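Local atomic coordinates of porphyranase B (Zobellia galactanivorans, PDB entry 3JUU), a protein that cleaves the sulfated algal polysaccharide porphyran at its beta-1,4 linkages between D-galactose and L-galactose-6-sulfate, releasing mostly disaccharides. Residues H24-F37 against T265-D277. Sequence-based numbering, arbitrary orientation.
With SO4 (sulfate ion), chain D.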
loop_
_atom_site.group_PDB
_atom_site.type_symbol
_atom_site.label_atom_id
_atom_site.label_comp_id
_atom_site.label_asym_id
_atom_site.label_seq_id
_atom_site.Cartn_x
_atom_site.Cartn_y
_atom_site.Cartn_z
ATOM N N HIS A 24 25.810 -13.494 9.029
ATOM C CA HIS A 24 26.813 -12.785 8.141
ATOM C C HIS A 24 26.203 -11.912 7.034
ATOM O O HIS A 24 26.854 -11.632 5.984
ATOM C CB HIS A 24 27.955 -13.685 7.603
ATOM C CG HIS A 24 28.792 -14.313 8.688
ATOM N ND1 HIS A 24 29.330 -13.583 9.738
ATOM C CD2 HIS A 24 29.161 -15.606 8.900
ATOM C CE1 HIS A 24 29.981 -14.403 10.548
ATOM N NE2 HIS A 24 29.896 -15.633 10.062
ATOM N N GLN A 25 24.956 -11.499 7.272
ATOM C CA GLN A 25 24.228 -10.642 6.317
ATOM C C GLN A 25 23.939 -9.329 6.962
ATOM O O GLN A 25 23.922 -9.211 8.200
ATOM C CB GLN A 25 22.928 -11.288 5.861
ATOM C CG GLN A 25 23.080 -12.672 5.270
ATOM C CD GLN A 25 21.768 -13.328 4.891
ATOM O OE1 GLN A 25 20.868 -13.484 5.703
ATOM N NE2 GLN A 25 21.653 -13.692 3.622
ATOM N N GLU A 26 23.693 -8.318 6.124
ATOM C CA GLU A 26 23.242 -7.057 6.669
ATOM C C GLU A 26 22.150 -6.437 5.786
ATOM O O GLU A 26 22.029 -6.781 4.641
ATOM C CB GLU A 26 24.406 -6.079 6.832
ATOM C CG GLU A 26 25.203 -5.784 5.610
ATOM C CD GLU A 26 26.422 -4.927 5.969
ATOM O OE1 GLU A 26 26.237 -3.870 6.652
ATOM O OE2 GLU A 26 27.557 -5.322 5.595
ATOM N N TRP A 27 21.356 -5.558 6.370
ATOM C CA TRP A 27 20.290 -4.877 5.609
ATOM C C TRP A 27 20.846 -3.550 5.107
ATOM O O TRP A 27 21.400 -2.800 5.909
ATOM C CB TRP A 27 19.138 -4.561 6.550
ATOM C CG TRP A 27 18.415 -5.758 7.049
ATOM C CD1 TRP A 27 18.469 -6.259 8.291
ATOM C CD2 TRP A 27 17.520 -6.595 6.312
ATOM N NE1 TRP A 27 17.626 -7.345 8.413
ATOM C CE2 TRP A 27 17.073 -7.613 7.207
ATOM C CE3 TRP A 27 17.078 -6.613 4.994
ATOM C CZ2 TRP A 27 16.201 -8.615 6.830
ATOM C CZ3 TRP A 27 16.259 -7.629 4.580
ATOM C CH2 TRP A 27 15.788 -8.633 5.513
ATOM N N LYS A 28 20.668 -3.256 3.821
ATOM C CA LYS A 28 21.159 -2.032 3.207
ATOM C C LYS A 28 19.981 -1.212 2.624
ATOM O O LYS A 28 19.238 -1.725 1.761
ATOM C CB LYS A 28 22.158 -2.412 2.079
ATOM C CG LYS A 28 22.733 -1.192 1.282
ATOM C CD LYS A 28 23.740 -1.640 0.193
ATOM C CE LYS A 28 24.023 -0.563 -0.863
ATOM N NZ LYS A 28 24.269 -1.285 -2.170
ATOM N N LEU A 29 19.877 0.037 3.063
ATOM C CA LEU A 29 18.816 0.947 2.558
ATOM C C LEU A 29 18.861 1.123 1.089
ATOM O O LEU A 29 19.951 1.366 0.495
ATOM C CB LEU A 29 18.855 2.301 3.280
ATOM C CG LEU A 29 17.524 3.089 3.084
ATOM C CD1 LEU A 29 16.475 2.482 4.013
ATOM C CD2 LEU A 29 17.780 4.564 3.519
ATOM N N ILE A 30 17.706 0.928 0.441
ATOM C CA ILE A 30 17.580 1.223 -0.983
ATOM C C ILE A 30 17.121 2.714 -1.032
ATOM O O ILE A 30 15.936 3.044 -0.805
ATOM C CB ILE A 30 16.567 0.339 -1.690
ATOM C CG1 ILE A 30 16.974 -1.152 -1.555
ATOM C CG2 ILE A 30 16.354 0.751 -3.191
ATOM C CD1 ILE A 30 15.766 -2.033 -1.876
ATOM N N GLU A 31 18.070 3.598 -1.319
ATOM C CA GLU A 31 17.851 5.043 -1.169
ATOM C C GLU A 31 16.728 5.527 -2.063
ATOM O O GLU A 31 15.871 6.285 -1.624
ATOM C CB GLU A 31 19.121 5.846 -1.576
ATOM C CG GLU A 31 20.279 5.507 -0.757
ATOM C CD GLU A 31 20.093 5.998 0.622
ATOM O OE1 GLU A 31 19.445 7.062 0.796
ATOM O OE2 GLU A 31 20.556 5.309 1.545
ATOM N N ASN A 32 16.701 5.103 -3.309
ATOM C CA ASN A 32 15.680 5.627 -4.221
ATOM C C ASN A 32 14.233 5.073 -4.048
ATOM O O ASN A 32 13.312 5.390 -4.826
ATOM C CB ASN A 32 16.157 5.534 -5.686
ATOM C CG ASN A 32 16.223 4.104 -6.210
ATOM O OD1 ASN A 32 15.701 3.126 -5.610
ATOM N ND2 ASN A 32 16.836 3.978 -7.371
ATOM N N MET A 33 14.064 4.186 -3.040
ATOM C CA MET A 33 12.726 3.669 -2.654
ATOM C C MET A 33 12.459 3.899 -1.186
ATOM O O MET A 33 11.572 3.239 -0.581
ATOM C CB MET A 33 12.602 2.180 -3.001
ATOM C CG MET A 33 12.715 1.935 -4.488
ATOM S SD MET A 33 12.551 0.184 -4.930
ATOM C CE MET A 33 10.755 0.016 -4.712
ATOM N N SER A 34 13.170 4.858 -0.590
ATOM C CA SER A 34 13.019 5.120 0.808
ATOM C C SER A 34 12.889 6.642 1.033
ATOM O O SER A 34 13.475 7.401 0.294
ATOM C CB SER A 34 14.222 4.579 1.613
ATOM O OG SER A 34 14.368 3.167 1.357
ATOM N N ASP A 35 12.132 7.046 2.025
ATOM C CA ASP A 35 11.912 8.494 2.276
ATOM C C ASP A 35 11.413 8.666 3.688
ATOM O O ASP A 35 10.504 7.935 4.156
ATOM C CB ASP A 35 10.893 9.073 1.270
ATOM C CG ASP A 35 11.136 10.581 0.968
ATOM O OD1 ASP A 35 11.599 11.266 1.886
ATOM O OD2 ASP A 35 10.795 11.021 -0.159
ATOM N N GLU A 36 12.031 9.623 4.409
ATOM C CA GLU A 36 11.582 10.006 5.755
ATOM C C GLU A 36 10.558 11.144 5.633
ATOM O O GLU A 36 9.881 11.442 6.610
ATOM C CB GLU A 36 12.790 10.491 6.601
ATOM C CG GLU A 36 13.818 9.418 6.880
ATOM C CD GLU A 36 13.205 8.241 7.649
ATOM O OE1 GLU A 36 12.565 8.461 8.693
ATOM O OE2 GLU A 36 13.385 7.085 7.212
ATOM N N PHE A 37 10.424 11.707 4.434
ATOM C CA PHE A 37 9.366 12.747 4.167
ATOM C C PHE A 37 9.577 14.013 4.996
ATOM O O PHE A 37 8.592 14.630 5.460
ATOM C CB PHE A 37 7.938 12.211 4.398
ATOM C CG PHE A 37 7.640 11.045 3.531
ATOM C CD1 PHE A 37 7.617 11.185 2.147
ATOM C CD2 PHE A 37 7.367 9.791 4.115
ATOM C CE1 PHE A 37 7.358 10.080 1.316
ATOM C CE2 PHE A 37 7.116 8.688 3.253
ATOM C CZ PHE A 37 7.091 8.845 1.878
ATOM N N THR A 265 -4.453 9.952 5.932
ATOM C CA THR A 265 -3.635 8.734 6.175
ATOM C C THR A 265 -2.219 9.270 6.282
ATOM O O THR A 265 -1.796 9.999 5.409
ATOM C CB THR A 265 -3.772 7.785 4.933
ATOM O OG1 THR A 265 -5.144 7.366 4.851
ATOM C CG2 THR A 265 -2.822 6.564 5.197
ATOM N N THR A 266 -1.520 8.970 7.370
ATOM C CA THR A 266 -0.192 9.562 7.582
ATOM C C THR A 266 0.882 8.460 7.573
ATOM O O THR A 266 0.704 7.468 8.289
ATOM C CB THR A 266 -0.176 10.258 8.959
ATOM O OG1 THR A 266 -1.250 11.250 9.036
ATOM C CG2 THR A 266 1.227 10.903 9.235
ATOM N N TYR A 267 1.923 8.626 6.763
ATOM C CA TYR A 267 3.060 7.698 6.731
ATOM C C TYR A 267 4.226 8.471 7.298
ATOM O O TYR A 267 4.630 9.469 6.681
ATOM C CB TYR A 267 3.377 7.282 5.306
ATOM C CG TYR A 267 2.183 6.673 4.558
ATOM C CD1 TYR A 267 2.090 5.271 4.380
ATOM C CD2 TYR A 267 1.170 7.483 4.016
ATOM C CE1 TYR A 267 0.988 4.716 3.652
ATOM C CE2 TYR A 267 0.072 6.935 3.333
ATOM C CZ TYR A 267 -0.013 5.565 3.160
ATOM O OH TYR A 267 -1.063 5.002 2.476
ATOM N N ASN A 268 4.737 8.068 8.470
ATOM C CA ASN A 268 5.960 8.714 9.012
ATOM C C ASN A 268 7.211 8.438 8.175
ATOM O O ASN A 268 8.104 9.283 8.069
ATOM C CB ASN A 268 6.192 8.391 10.498
ATOM C CG ASN A 268 5.167 9.003 11.389
ATOM O OD1 ASN A 268 4.537 10.022 11.043
ATOM N ND2 ASN A 268 4.985 8.415 12.579
ATOM N N TRP A 269 7.255 7.282 7.503
ATOM C CA TRP A 269 8.383 6.990 6.688
ATOM C C TRP A 269 8.074 5.756 5.868
ATOM O O TRP A 269 7.135 5.005 6.249
ATOM C CB TRP A 269 9.637 6.774 7.559
ATOM C CG TRP A 269 9.483 5.957 8.810
ATOM C CD1 TRP A 269 9.447 6.435 10.112
ATOM C CD2 TRP A 269 9.499 4.494 8.931
ATOM N NE1 TRP A 269 9.411 5.375 10.996
ATOM C CE2 TRP A 269 9.399 4.188 10.301
ATOM C CE3 TRP A 269 9.509 3.427 7.989
ATOM C CZ2 TRP A 269 9.325 2.838 10.795
ATOM C CZ3 TRP A 269 9.440 2.084 8.481
ATOM C CH2 TRP A 269 9.364 1.816 9.855
ATOM N N VAL A 270 8.831 5.584 4.789
ATOM C CA VAL A 270 8.857 4.320 4.004
ATOM C C VAL A 270 10.307 3.956 3.833
ATOM O O VAL A 270 11.126 4.802 3.421
ATOM C CB VAL A 270 8.238 4.496 2.615
ATOM C CG1 VAL A 270 8.464 3.220 1.747
ATOM C CG2 VAL A 270 6.752 4.709 2.729
ATOM N N ARG A 271 10.663 2.710 4.171
ATOM C CA ARG A 271 12.088 2.314 4.084
ATOM C C ARG A 271 12.112 1.001 3.389
ATOM O O ARG A 271 11.399 0.063 3.800
ATOM C CB ARG A 271 12.663 2.183 5.552
ATOM C CG ARG A 271 12.606 3.543 6.281
ATOM C CD ARG A 271 13.065 3.427 7.736
ATOM N NE ARG A 271 13.023 4.727 8.433
ATOM C CZ ARG A 271 12.992 4.836 9.753
ATOM N NH1 ARG A 271 12.900 3.719 10.504
ATOM N NH2 ARG A 271 12.907 6.035 10.337
ATOM N N SER A 272 12.971 0.915 2.387
ATOM C CA SER A 272 13.104 -0.261 1.544
ATOM C C SER A 272 14.568 -0.724 1.632
ATOM O O SER A 272 15.483 0.113 1.709
ATOM C CB SER A 272 12.774 0.173 0.142
ATOM O OG SER A 272 11.429 0.631 0.060
ATOM N N TRP A 273 14.780 -2.030 1.681
ATOM C CA TRP A 273 16.109 -2.587 2.038
ATOM C C TRP A 273 16.369 -3.821 1.219
ATOM O O TRP A 273 15.443 -4.565 0.877
ATOM C CB TRP A 273 16.150 -3.015 3.529
ATOM C CG TRP A 273 15.628 -2.033 4.577
ATOM C CD1 TRP A 273 14.285 -1.786 4.946
ATOM C CD2 TRP A 273 16.413 -1.217 5.430
ATOM N NE1 TRP A 273 14.231 -0.851 5.947
ATOM C CE2 TRP A 273 15.521 -0.495 6.278
ATOM C CE3 TRP A 273 17.826 -1.005 5.557
ATOM C CZ2 TRP A 273 15.974 0.418 7.254
ATOM C CZ3 TRP A 273 18.268 -0.092 6.510
ATOM C CH2 TRP A 273 17.350 0.601 7.357
ATOM N N GLN A 274 17.647 -4.024 0.883
ATOM C CA GLN A 274 18.143 -5.280 0.326
ATOM C C GLN A 274 18.981 -5.989 1.421
ATOM O O GLN A 274 19.616 -5.336 2.283
ATOM C CB GLN A 274 19.105 -4.991 -0.810
ATOM C CG GLN A 274 18.500 -4.628 -2.113
ATOM C CD GLN A 274 19.594 -4.223 -3.124
ATOM O OE1 GLN A 274 20.734 -3.955 -2.731
ATOM N NE2 GLN A 274 19.258 -4.226 -4.416
ATOM N N LEU A 275 18.957 -7.319 1.377
ATOM C CA LEU A 275 19.711 -8.121 2.281
ATOM C C LEU A 275 20.961 -8.524 1.501
ATOM O O LEU A 275 20.862 -9.101 0.408
ATOM C CB LEU A 275 18.895 -9.373 2.620
ATOM C CG LEU A 275 19.507 -10.164 3.774
ATOM C CD1 LEU A 275 19.648 -9.443 5.079
ATOM C CD2 LEU A 275 18.597 -11.444 3.907
ATOM N N VAL A 276 22.117 -8.137 2.029
ATOM C CA VAL A 276 23.392 -8.393 1.312
ATOM C C VAL A 276 24.366 -9.166 2.220
ATOM O O VAL A 276 24.294 -9.064 3.464
ATOM C CB VAL A 276 24.060 -7.100 0.787
ATOM C CG1 VAL A 276 23.112 -6.381 -0.371
ATOM C CG2 VAL A 276 24.436 -6.141 1.948
ATOM N N ASP A 277 25.262 -9.914 1.564
ATOM C CA ASP A 277 26.297 -10.759 2.241
ATOM C C ASP A 277 27.548 -9.969 2.608
ATOM O O ASP A 277 27.548 -9.276 3.651
ATOM C CB ASP A 277 26.607 -12.037 1.405
ATOM C CG ASP A 277 25.374 -12.943 1.233
ATOM O OD1 ASP A 277 24.192 -12.454 1.209
ATOM O OD2 ASP A 277 25.554 -14.175 1.110
HETATM S S SO4 D . 11.974 5.613 13.740
HETATM O O1 SO4 D . 12.593 5.635 15.060
HETATM O O2 SO4 D . 12.431 6.773 12.962
HETATM O O3 SO4 D . 12.375 4.364 13.086
HETATM O O4 SO4 D . 10.504 5.654 13.916
HETATM O O HOH W 1 10.568 10.390 9.454
HETATM O O HOH W 2 13.582 6.395 4.692
#
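Leu275 sets its CD1 methyl over the face of Trp27, a CH-pi contact 3.6 Å from the centroid of the six-membered ring and almost on the ring normal. Turning CG opposite the backbone N (chi1 -169°) brings that methyl over the indole and leaves CD2 against the amide of Gln25, whose OE1 is hydrogen-bonded by Gln22 N. Two residues along the same face the roles swap: Leu29 CD1 makes the matching CH-pi contact over the six-membered ring of Trp273 at 3.7 Å, while Trp27 CB packs on Trp273 CE3, so indoles and leucines interlock across the strands. Each indole N-H is taken elsewhere, Trp27 by Asp19 and Trp273 by Glu111. Paired backbone hydrogen bonds, such as Lys28 N to Gln274 O (2.8 Å), join 26-29 antiparallel to the strand ending at Val276. Past Ile30 segment 24-37 loops out and returns at Ser34, whose OG accepts from Ser272 N (2.8 Å) and donates to Ile30 O, closing the loop's neck. Beyond it, Arg271 grips Glu36 side-on, NE to OE2 at 2.7 Å and NH2 to OE1 at 3.0 Å, with the two planar groups 30° apart; NH1 lies over the Trp269 ring, and NH1, NH2 and Trp269 NE1 bond a sulfate, probably from the crystallisation liquor. A leucine in place of this arginine would probably leave the Glu36 carboxylate without its cationic mate and weaken the hold on the sulfate. Here the chain's first strand pairs with its last in the beta-sandwich jelly roll of glycoside hydrolase family 16.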